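Local coordinates for protein cellulase, glycosyl hydrolase family 5, TPS linker, domain X (Spirochaeta thermophila, PDB 5E9P) that binds cellulose and xylan as a type A carbohydrate-binding module of a family 5 glycosyl hydrolase, at residues 2-7 against 18-23; 24-29 against 57-62; 44-49 against 71-76. One frame throughout, in Å; residues are numbered along the deposited sequence. Where two conformers were deposited one is given.

Contact 1: residues 2-7 against 18-23; sequences GEYTEI and EYYWKT
Y4 packs against Y20 and K22 of the neighbouring strand, and its side chain can be followed outward. CB rests on K22 CD at 3.9 Å. With CG beside its own backbone N (chi1 -78°), the ring swings across the neighbouring strand, and Y20 CB sits over its face, 3.6 Å from the centroid. On the way out, CD2 runs past W21 O at 3.4 Å, while CE1 and CZ reach the Y20 ring at its CD2 corner. OH ends at the edge of that ring, in its plane. The two tyrosines form a T-shaped pair, the edge of Y20 toward the face of Y4, with the planes at 73°. G2 CA lies over one face of the Y20 ring in a CH-pi contact, 3.5 Å from the centroid; having no side chain, G2 can bring its CA this close. Beyond the tyrosines, I7 CG2 packs on W21 CD1. A water accepts a hydrogen bond from K22 NZ and donates one to Y4 O. The backbones are tied by T5 N to Y20 O, K22 N to T5 O and I7 N to K22 O, each 2.9 Å. These are parallel bridges: the short strand 5-6 edges the mixed sheet of the jelly roll, beside strand 17-23.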
loop_
_atom_site.group_PDB
_atom_site.type_symbol
_atom_site.label_atom_id
_atom_site.label_comp_id
_atom_site.label_asym_id
_atom_site.label_seq_id
_atom_site.Cartn_x
_atom_site.Cartn_y
_atom_site.Cartn_z
ATOM N N GLY A 2 6.867 4.589 12.458
ATOM C CA GLY A 2 5.909 3.608 12.965
ATOM C C GLY A 2 6.695 2.294 13.019
ATOM O O GLY A 2 7.832 2.212 12.385
ATOM N N GLU A 3 6.231 1.358 13.842
ATOM C CA GLU A 3 6.842 0.035 13.802
ATOM C C GLU A 3 6.083 -0.801 12.703
ATOM O O GLU A 3 4.896 -0.953 12.817
ATOM C CB GLU A 3 6.747 -0.647 15.150
ATOM C CG GLU A 3 7.460 -2.001 15.096
ATOM C CD GLU A 3 7.614 -2.579 16.482
ATOM O OE1 GLU A 3 7.077 -2.038 17.468
ATOM O OE2 GLU A 3 8.298 -3.596 16.588
ATOM N N TYR A 4 6.844 -1.246 11.687
ATOM C CA TYR A 4 6.217 -1.916 10.557
ATOM C C TYR A 4 6.071 -3.427 10.831
ATOM O O TYR A 4 6.952 -4.040 11.421
ATOM C CB TYR A 4 6.996 -1.715 9.268
ATOM C CG TYR A 4 6.754 -0.330 8.674
ATOM C CD1 TYR A 4 7.353 0.793 9.187
ATOM C CD2 TYR A 4 5.909 -0.186 7.602
ATOM C CE1 TYR A 4 7.065 2.003 8.679
ATOM C CE2 TYR A 4 5.582 1.045 7.084
ATOM C CZ TYR A 4 6.209 2.153 7.612
ATOM O OH TYR A 4 5.937 3.380 7.075
ATOM N N THR A 5 4.948 -3.948 10.395
ATOM C CA THR A 5 4.669 -5.353 10.389
ATOM C C THR A 5 4.754 -5.841 8.970
ATOM O O THR A 5 4.194 -5.200 8.038
ATOM C CB THR A 5 3.137 -5.596 10.936
ATOM O OG1 THR A 5 3.130 -5.165 12.321
ATOM C CG2 THR A 5 2.773 -6.943 10.819
ATOM N N GLU A 6 5.392 -6.962 8.747
ATOM C CA GLU A 6 5.539 -7.513 7.426
ATOM C C GLU A 6 4.210 -8.148 6.976
ATOM O O GLU A 6 3.508 -8.745 7.793
ATOM C CB GLU A 6 6.676 -8.500 7.405
ATOM C CG GLU A 6 7.081 -8.875 5.997
ATOM C CD GLU A 6 8.509 -9.353 5.816
ATOM O OE1 GLU A 6 9.236 -9.456 6.850
ATOM O OE2 GLU A 6 8.876 -9.679 4.707
ATOM N N ILE A 7 3.916 -7.984 5.683
ATOM C CA ILE A 7 2.733 -8.554 5.062
ATOM C C ILE A 7 3.123 -9.309 3.810
ATOM O O ILE A 7 4.180 -9.048 3.201
ATOM C CB ILE A 7 1.651 -7.485 4.752
ATOM C CG1 ILE A 7 2.156 -6.439 3.726
ATOM C CG2 ILE A 7 1.171 -6.837 6.021
ATOM C CD1 ILE A 7 1.069 -5.576 3.112
ATOM N N GLU A 18 -4.760 3.162 12.104
ATOM C CA GLU A 18 -3.498 3.578 11.545
ATOM C C GLU A 18 -2.524 2.417 11.574
ATOM O O GLU A 18 -2.289 1.875 12.664
ATOM C CB GLU A 18 -2.910 4.787 12.283
ATOM C CG GLU A 18 -1.532 5.163 11.763
ATOM C CD GLU A 18 -1.013 6.516 12.282
ATOM O OE1 GLU A 18 -1.382 6.843 13.441
ATOM O OE2 GLU A 18 -0.341 7.216 11.563
ATOM N N TYR A 19 -2.004 2.007 10.420
ATOM C CA TYR A 19 -1.179 0.812 10.328
ATOM C C TYR A 19 0.058 1.113 9.474
ATOM O O TYR A 19 0.063 1.944 8.606
ATOM C CB TYR A 19 -1.971 -0.356 9.728
ATOM C CG TYR A 19 -3.270 -0.598 10.459
ATOM C CD1 TYR A 19 -3.262 -1.199 11.729
ATOM C CD2 TYR A 19 -4.494 -0.238 9.941
ATOM C CE1 TYR A 19 -4.430 -1.316 12.441
ATOM C CE2 TYR A 19 -5.658 -0.338 10.668
ATOM C CZ TYR A 19 -5.620 -0.909 11.906
ATOM O OH TYR A 19 -6.790 -0.993 12.673
ATOM N N TYR A 20 1.087 0.311 9.782
ATOM C CA TYR A 20 2.381 0.370 9.108
ATOM C C TYR A 20 2.711 -1.066 8.658
ATOM O O TYR A 20 3.036 -1.914 9.490
ATOM C CB TYR A 20 3.453 0.893 10.067
ATOM C CG TYR A 20 3.202 2.284 10.563
ATOM C CD1 TYR A 20 2.497 2.559 11.675
ATOM C CD2 TYR A 20 3.735 3.391 9.897
ATOM C CE1 TYR A 20 2.315 3.908 12.176
ATOM C CE2 TYR A 20 3.657 4.686 10.304
ATOM C CZ TYR A 20 2.893 4.923 11.422
ATOM O OH TYR A 20 2.752 6.217 11.950
ATOM N N TRP A 21 2.626 -1.281 7.344
ATOM C CA TRP A 21 2.846 -2.593 6.738
ATOM C C TRP A 21 4.027 -2.510 5.788
ATOM O O TRP A 21 4.131 -1.551 5.039
ATOM C CB TRP A 21 1.620 -3.059 5.968
ATOM C CG TRP A 21 0.356 -3.157 6.765
ATOM C CD1 TRP A 21 0.147 -3.837 7.919
ATOM C CD2 TRP A 21 -0.903 -2.587 6.426
ATOM N NE1 TRP A 21 -1.179 -3.721 8.302
ATOM C CE2 TRP A 21 -1.827 -2.967 7.394
ATOM C CE3 TRP A 21 -1.352 -1.777 5.387
ATOM C CZ2 TRP A 21 -3.198 -2.549 7.341
ATOM C CZ3 TRP A 21 -2.667 -1.400 5.338
ATOM C CH2 TRP A 21 -3.556 -1.766 6.284
ATOM N N LYS A 22 4.867 -3.550 5.744
ATOM C CA LYS A 22 5.965 -3.572 4.788
ATOM C C LYS A 22 5.991 -4.881 4.051
ATOM O O LYS A 22 5.618 -5.945 4.621
ATOM C CB LYS A 22 7.284 -3.273 5.444
ATOM C CG LYS A 22 7.765 -4.350 6.376
ATOM C CD LYS A 22 9.140 -3.996 6.986
ATOM C CE LYS A 22 9.557 -5.104 7.909
ATOM N NZ LYS A 22 10.915 -4.846 8.481
ATOM N N THR A 23 6.441 -4.863 2.799
ATOM C CA THR A 23 6.568 -6.082 2.016
ATOM C C THR A 23 7.674 -5.881 1.005
ATOM O O THR A 23 7.926 -4.766 0.560
ATOM C CB THR A 23 5.229 -6.386 1.275
ATOM O OG1 THR A 23 5.313 -7.596 0.564
ATOM C CG2 THR A 23 4.778 -5.309 0.369
HETATM O O HOH W 1 3.020 -2.528 12.842
HETATM O O HOH W 2 9.839 -3.847 10.865
#

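Contact 2: residues 24-29 against 57-62; sequences DQFSTD and VAQHQI
A 3-10 turn, residues 59-61, ends the edge strand 56-58 of the jelly roll and sets Q59 and H60 against the loop at F26 to D29 that leaves strand 17-23. Q59 does most of the work. CG stands beside its own backbone N (chi1 -74°) and the chain is extended from there, which carries the amide across F26 to the loop backbone. OE1 accepts S27 N at 2.8 Å, nearly straight (170°) and in the carbonyl plane. The other end of the amide, NE2, is held by Y36 O and the chain terminus at K86, so the group is fixed from both ends and can hardly flip. On the way Q59 CG passes over the face of F26, 4.1 Å from the ring centroid, in a CH-pi contact; I62 CD1 meets the edge of the same ring at CE2. W70 stacks on F26 as well. H60 turns differently: CB presses on D29 O at 3.2 Å, and its ring leads away from the loop to meet W33 edge-to-face. A water bridges the segments here, accepting from H60 N at 3.0 Å and lying 3.1 Å from both S27 OG and H60 ND1.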
loop_
_atom_site.group_PDB
_atom_site.type_symbol
_atom_site.label_atom_id
_atom_site.label_comp_id
_atom_site.label_asym_id
_atom_site.label_seq_id
_atom_site.Cartn_x
_atom_site.Cartn_y
_atom_site.Cartn_z
ATOM N N ASP A 24 8.270 -6.982 0.575
ATOM C CA ASP A 24 9.197 -6.959 -0.513
ATOM C C ASP A 24 8.621 -7.626 -1.777
ATOM O O ASP A 24 9.390 -7.935 -2.696
ATOM C CB ASP A 24 10.567 -7.576 -0.132
ATOM C CG ASP A 24 10.446 -9.098 0.171
ATOM O OD1 ASP A 24 9.386 -9.671 0.042
ATOM O OD2 ASP A 24 11.468 -9.683 0.574
ATOM N N GLN A 25 7.301 -7.718 -1.868
ATOM C CA GLN A 25 6.647 -8.566 -2.893
ATOM C C GLN A 25 5.968 -7.769 -4.005
ATOM O O GLN A 25 5.273 -8.369 -4.816
ATOM C CB GLN A 25 5.652 -9.545 -2.194
ATOM C CG GLN A 25 6.209 -10.527 -1.201
ATOM C CD GLN A 25 5.141 -11.502 -0.627
ATOM O OE1 GLN A 25 4.017 -11.702 -1.002
ATOM N NE2 GLN A 25 5.610 -12.213 0.346
ATOM N N PHE A 26 6.092 -6.443 -4.055
ATOM C CA PHE A 26 5.438 -5.700 -5.138
ATOM C C PHE A 26 5.931 -6.142 -6.489
ATOM O O PHE A 26 7.090 -6.526 -6.704
ATOM C CB PHE A 26 5.727 -4.192 -5.051
ATOM C CG PHE A 26 4.796 -3.390 -4.194
ATOM C CD1 PHE A 26 4.288 -3.854 -3.005
ATOM C CD2 PHE A 26 4.418 -2.104 -4.566
ATOM C CE1 PHE A 26 3.423 -3.082 -2.226
ATOM C CE2 PHE A 26 3.571 -1.356 -3.812
ATOM C CZ PHE A 26 3.062 -1.846 -2.635
ATOM N N SER A 27 5.037 -6.021 -7.484
ATOM C CA SER A 27 5.456 -6.162 -8.885
ATOM C C SER A 27 6.426 -5.059 -9.254
ATOM O O SER A 27 6.169 -3.899 -8.955
ATOM C CB SER A 27 4.230 -6.043 -9.771
ATOM O OG SER A 27 4.598 -6.076 -11.136
ATOM N N THR A 28 7.472 -5.460 -9.989
ATOM C CA THR A 28 8.445 -4.549 -10.518
ATOM C C THR A 28 8.455 -4.516 -12.065
ATOM O O THR A 28 9.353 -3.979 -12.682
ATOM C CB THR A 28 9.856 -4.918 -9.989
ATOM O OG1 THR A 28 10.104 -6.320 -10.281
ATOM C CG2 THR A 28 9.914 -4.715 -8.490
ATOM N N ASP A 29 7.464 -5.152 -12.642
ATOM C CA ASP A 29 7.354 -5.331 -14.115
ATOM C C ASP A 29 6.573 -4.217 -14.726
ATOM O O ASP A 29 5.331 -4.144 -14.522
ATOM C CB ASP A 29 6.639 -6.642 -14.371
ATOM C CG ASP A 29 6.313 -6.879 -15.839
ATOM O OD1 ASP A 29 6.890 -6.147 -16.682
ATOM O OD2 ASP A 29 5.530 -7.815 -16.112
ATOM N N VAL A 57 -3.314 2.548 -8.557
ATOM C CA VAL A 57 -1.981 2.731 -9.097
ATOM C C VAL A 57 -1.360 1.372 -9.340
ATOM O O VAL A 57 -1.498 0.456 -8.492
ATOM C CB VAL A 57 -1.132 3.637 -8.186
ATOM C CG1 VAL A 57 -1.007 3.085 -6.752
ATOM C CG2 VAL A 57 0.247 3.890 -8.771
ATOM N N ALA A 58 -0.641 1.193 -10.439
ATOM C CA ALA A 58 0.028 -0.078 -10.663
ATOM C C ALA A 58 1.266 -0.172 -9.738
ATOM O O ALA A 58 2.007 0.807 -9.596
ATOM C CB ALA A 58 0.468 -0.215 -12.113
ATOM N N GLN A 59 1.509 -1.358 -9.196
ATOM C CA GLN A 59 2.663 -1.539 -8.293
ATOM C C GLN A 59 3.978 -1.164 -9.011
ATOM O O GLN A 59 4.864 -0.628 -8.368
ATOM C CB GLN A 59 2.707 -2.946 -7.803
ATOM C CG GLN A 59 1.635 -3.224 -6.758
ATOM C CD GLN A 59 1.471 -4.687 -6.464
ATOM O OE1 GLN A 59 2.414 -5.485 -6.563
ATOM N NE2 GLN A 59 0.247 -5.078 -6.092
ATOM N N HIS A 60 4.064 -1.429 -10.319
ATOM C CA HIS A 60 5.329 -1.152 -11.007
ATOM C C HIS A 60 5.661 0.326 -11.048
ATOM O O HIS A 60 6.805 0.662 -11.394
ATOM C CB HIS A 60 5.343 -1.752 -12.399
ATOM C CG HIS A 60 4.477 -1.012 -13.402
ATOM N ND1 HIS A 60 3.357 -1.581 -13.985
ATOM C CD2 HIS A 60 4.637 0.202 -13.975
ATOM C CE1 HIS A 60 2.831 -0.708 -14.803
ATOM N NE2 HIS A 60 3.583 0.380 -14.827
ATOM N N GLN A 61 4.701 1.192 -10.756
ATOM C CA GLN A 61 4.925 2.626 -10.785
ATOM C C GLN A 61 5.593 3.100 -9.528
ATOM O O GLN A 61 5.954 4.296 -9.409
ATOM C CB GLN A 61 3.569 3.306 -10.975
ATOM C CG GLN A 61 2.834 2.937 -12.267
ATOM C CD GLN A 61 1.486 3.641 -12.381
ATOM O OE1 GLN A 61 0.444 3.039 -12.249
ATOM N NE2 GLN A 61 1.550 4.939 -12.425
ATOM N N ILE A 62 5.754 2.223 -8.525
ATOM C CA ILE A 62 6.225 2.586 -7.189
ATOM C C ILE A 62 7.561 1.889 -6.970
ATOM O O ILE A 62 7.585 0.678 -6.731
ATOM C CB ILE A 62 5.212 2.173 -6.099
ATOM C CG1 ILE A 62 3.806 2.725 -6.446
ATOM C CG2 ILE A 62 5.728 2.644 -4.758
ATOM C CD1 ILE A 62 2.746 2.284 -5.471
HETATM O O HOH W 3 7.804 -1.678 -8.338
HETATM O O HOH W 4 2.667 -3.678 -11.739
HETATM O O HOH W 5 8.741 -0.634 -12.920
#

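Contact 3: residues 44-49 against 71-76; sequences LLEING and YIHYKS
L45 and I72 share one face of this antiparallel pair, and E46 and H73 share the other. On the buried face L45 CD1 is the bump: it drops into the notch between I72 CG2, 3.7 Å away, and Y74 CB, and it lies at the edge of the Y74 ring. I47 lies alongside I72, CG1 against CG1 at 4.1 Å. The same face looks across the sandwich, where L45 meets V37 and V83 of the second sheet.

On the other face L44 CD2 comes obliquely to H73, 3.6 Å from both ND1 and CE1, while L44 CB lies against K75 CB. E46, directly opposite H73 in the register, lies alongside it, both side chains pointing the same way. Its CG stands between the backbone N and the carbonyl carbon (chi1 57°) and the chain is extended beyond, a turn that lays CG against H73 CB at 3.7 Å and carries the carboxylate to the ring edge. There H73 ND1 donates to E46 OE2 at 2.7 Å, almost straight and in the imidazole plane, meeting the oxygen on its anti side; the carboxylate is turned 45° against the ring. Replacing E46 by an alanine would probably leave ND1 without its acceptor and open a gap beside H73 CB, giving the ring more freedom to turn.

L44 with K75 and E46 with H73 are the hydrogen-bonded pairs. At the strand end N48, its backbone in a left-handed conformation, donates through N to Y71 O and accepts Y71 N on OD1 at 2.9 Å, from above the amide plane; its ND2 is taken by P63 O and Y69 O. The ring of H73 also stacks on Y20. With a second carboxylate, E18, at NE2, H73 is probably protonated and positively charged.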
loop_
_atom_site.group_PDB
_atom_site.type_symbol
_atom_site.label_atom_id
_atom_site.label_comp_id
_atom_site.label_asym_id
_atom_site.label_seq_id
_atom_site.Cartn_x
_atom_site.Cartn_y
_atom_site.Cartn_z
ATOM N N LEU A 44 -5.098 8.607 4.602
ATOM C CA LEU A 44 -3.729 8.521 4.050
ATOM C C LEU A 44 -3.441 7.123 3.620
ATOM O O LEU A 44 -3.733 6.166 4.337
ATOM C CB LEU A 44 -2.726 8.942 5.108
ATOM C CG LEU A 44 -1.270 8.965 4.718
ATOM C CD1 LEU A 44 -0.994 10.000 3.643
ATOM C CD2 LEU A 44 -0.384 9.212 5.923
ATOM N N LEU A 45 -2.793 7.036 2.437
ATOM C CA LEU A 45 -2.068 5.813 2.055
ATOM C C LEU A 45 -0.786 6.317 1.400
ATOM O O LEU A 45 -0.851 6.814 0.281
ATOM C CB LEU A 45 -2.839 4.913 1.118
ATOM C CG LEU A 45 -2.195 3.508 0.969
ATOM C CD1 LEU A 45 -2.354 2.679 2.216
ATOM C CD2 LEU A 45 -2.791 2.800 -0.225
ATOM N N GLU A 46 0.327 6.217 2.133
ATOM C CA GLU A 46 1.594 6.627 1.545
ATOM C C GLU A 46 2.488 5.420 1.422
ATOM O O GLU A 46 2.527 4.583 2.346
ATOM C CB GLU A 46 2.209 7.794 2.249
ATOM C CG GLU A 46 2.442 7.576 3.668
ATOM C CD GLU A 46 3.041 8.758 4.465
ATOM O OE1 GLU A 46 3.319 9.801 3.858
ATOM O OE2 GLU A 46 3.294 8.577 5.707
ATOM N N ILE A 47 3.163 5.311 0.306
ATOM C CA ILE A 47 4.013 4.168 0.021
ATOM C C ILE A 47 5.374 4.715 -0.392
ATOM O O ILE A 47 5.475 5.438 -1.382
ATOM C CB ILE A 47 3.420 3.203 -1.030
ATOM C CG1 ILE A 47 1.998 2.813 -0.628
ATOM C CG2 ILE A 47 4.364 2.016 -1.137
ATOM C CD1 ILE A 47 1.284 1.963 -1.670
ATOM N N ASN A 48 6.402 4.360 0.374
ATOM C CA ASN A 48 7.743 4.817 0.058
ATOM C C ASN A 48 7.808 6.319 -0.180
ATOM O O ASN A 48 8.527 6.788 -1.047
ATOM C CB ASN A 48 8.394 4.017 -1.055
ATOM C CG ASN A 48 8.709 2.609 -0.599
ATOM O OD1 ASN A 48 8.612 2.304 0.593
ATOM N ND2 ASN A 48 9.130 1.744 -1.527
ATOM N N GLY A 49 7.088 7.073 0.659
ATOM C CA GLY A 49 7.192 8.524 0.655
ATOM C C GLY A 49 6.287 9.254 -0.297
ATOM O O GLY A 49 6.335 10.484 -0.315
ATOM N N TYR A 71 7.158 0.284 2.057
ATOM C CA TYR A 71 6.653 0.704 3.352
ATOM C C TYR A 71 5.331 1.427 3.097
ATOM O O TYR A 71 5.296 2.468 2.438
ATOM C CB TYR A 71 7.654 1.680 4.003
ATOM C CG TYR A 71 8.921 0.988 4.408
ATOM C CD1 TYR A 71 10.004 0.810 3.521
ATOM C CD2 TYR A 71 9.087 0.510 5.709
ATOM C CE1 TYR A 71 11.161 0.174 3.909
ATOM C CE2 TYR A 71 10.267 -0.110 6.087
ATOM C CZ TYR A 71 11.292 -0.308 5.172
ATOM O OH TYR A 71 12.445 -0.920 5.601
ATOM N N ILE A 72 4.248 0.839 3.634
ATOM C CA ILE A 72 2.876 1.294 3.401
ATOM C C ILE A 72 2.331 1.797 4.738
ATOM O O ILE A 72 2.243 1.072 5.710
ATOM C CB ILE A 72 2.030 0.114 2.913
ATOM C CG1 ILE A 72 2.620 -0.553 1.659
ATOM C CG2 ILE A 72 0.587 0.546 2.696
ATOM C CD1 ILE A 72 2.445 -2.026 1.651
ATOM N N HIS A 73 1.972 3.110 4.743
ATOM C CA HIS A 73 1.407 3.713 5.920
ATOM C C HIS A 73 -0.034 4.085 5.608
ATOM O O HIS A 73 -0.288 4.899 4.721
ATOM C CB HIS A 73 2.254 4.938 6.305
ATOM C CG HIS A 73 1.709 5.726 7.415
ATOM N ND1 HIS A 73 1.993 7.059 7.521
ATOM C CD2 HIS A 73 0.908 5.451 8.461
ATOM C CE1 HIS A 73 1.404 7.567 8.594
ATOM N NE2 HIS A 73 0.781 6.593 9.219
ATOM N N TYR A 74 -0.947 3.449 6.321
ATOM C CA TYR A 74 -2.394 3.539 6.124
ATOM C C TYR A 74 -3.007 4.273 7.291
ATOM O O TYR A 74 -2.734 3.980 8.466
ATOM C CB TYR A 74 -2.935 2.099 6.099
ATOM C CG TYR A 74 -4.424 1.855 6.079
ATOM C CD1 TYR A 74 -5.237 2.015 7.200
ATOM C CD2 TYR A 74 -5.045 1.358 4.936
ATOM C CE1 TYR A 74 -6.550 1.689 7.203
ATOM C CE2 TYR A 74 -6.390 1.026 4.950
ATOM C CZ TYR A 74 -7.142 1.180 6.071
ATOM O OH TYR A 74 -8.488 0.844 5.982
ATOM N N LYS A 75 -3.952 5.191 6.996
ATOM C CA LYS A 75 -4.802 5.776 8.026
ATOM C C LYS A 75 -6.210 5.890 7.525
ATOM O O LYS A 75 -6.462 6.480 6.470
ATOM C CB LYS A 75 -4.330 7.194 8.380
ATOM C CG LYS A 75 -2.963 7.370 8.975
ATOM C CD LYS A 75 -2.513 8.740 9.288
ATOM C CE LYS A 75 -3.245 9.329 10.466
ATOM N NZ LYS A 75 -2.665 10.736 10.723
ATOM N N SER A 76 -7.164 5.357 8.308
ATOM C CA SER A 76 -8.569 5.492 8.068
ATOM C C SER A 76 -9.271 5.930 9.348
ATOM O O SER A 76 -9.079 5.319 10.385
ATOM C CB SER A 76 -9.231 4.173 7.622
ATOM O OG SER A 76 -10.601 4.404 7.404
#

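Overall arrangement
Contacts 1 and 3 lie in one mixed sheet, their centres about 9 Å apart, because strands 17-23 and 70-76 are neighbours. They join through W21 O and I72 N at 2.8 Å, and through E18 OE2 and H73 NE2 at 2.7 Å. Contact 2 sits about 17 Å from contact 1, centre to centre, though segment 24-29 simply continues the chain of 18-23, and about 15 Å from contact 3, again between centres, across the middle of the molecule. It meets contact 3 by apolar packing: I62 CG2 on I47 CG2 at 3.9 Å, and F26 CE1 on I72 CD1. A malonate, probably from the crystallisation liquor, binds T28 N beside contact 2.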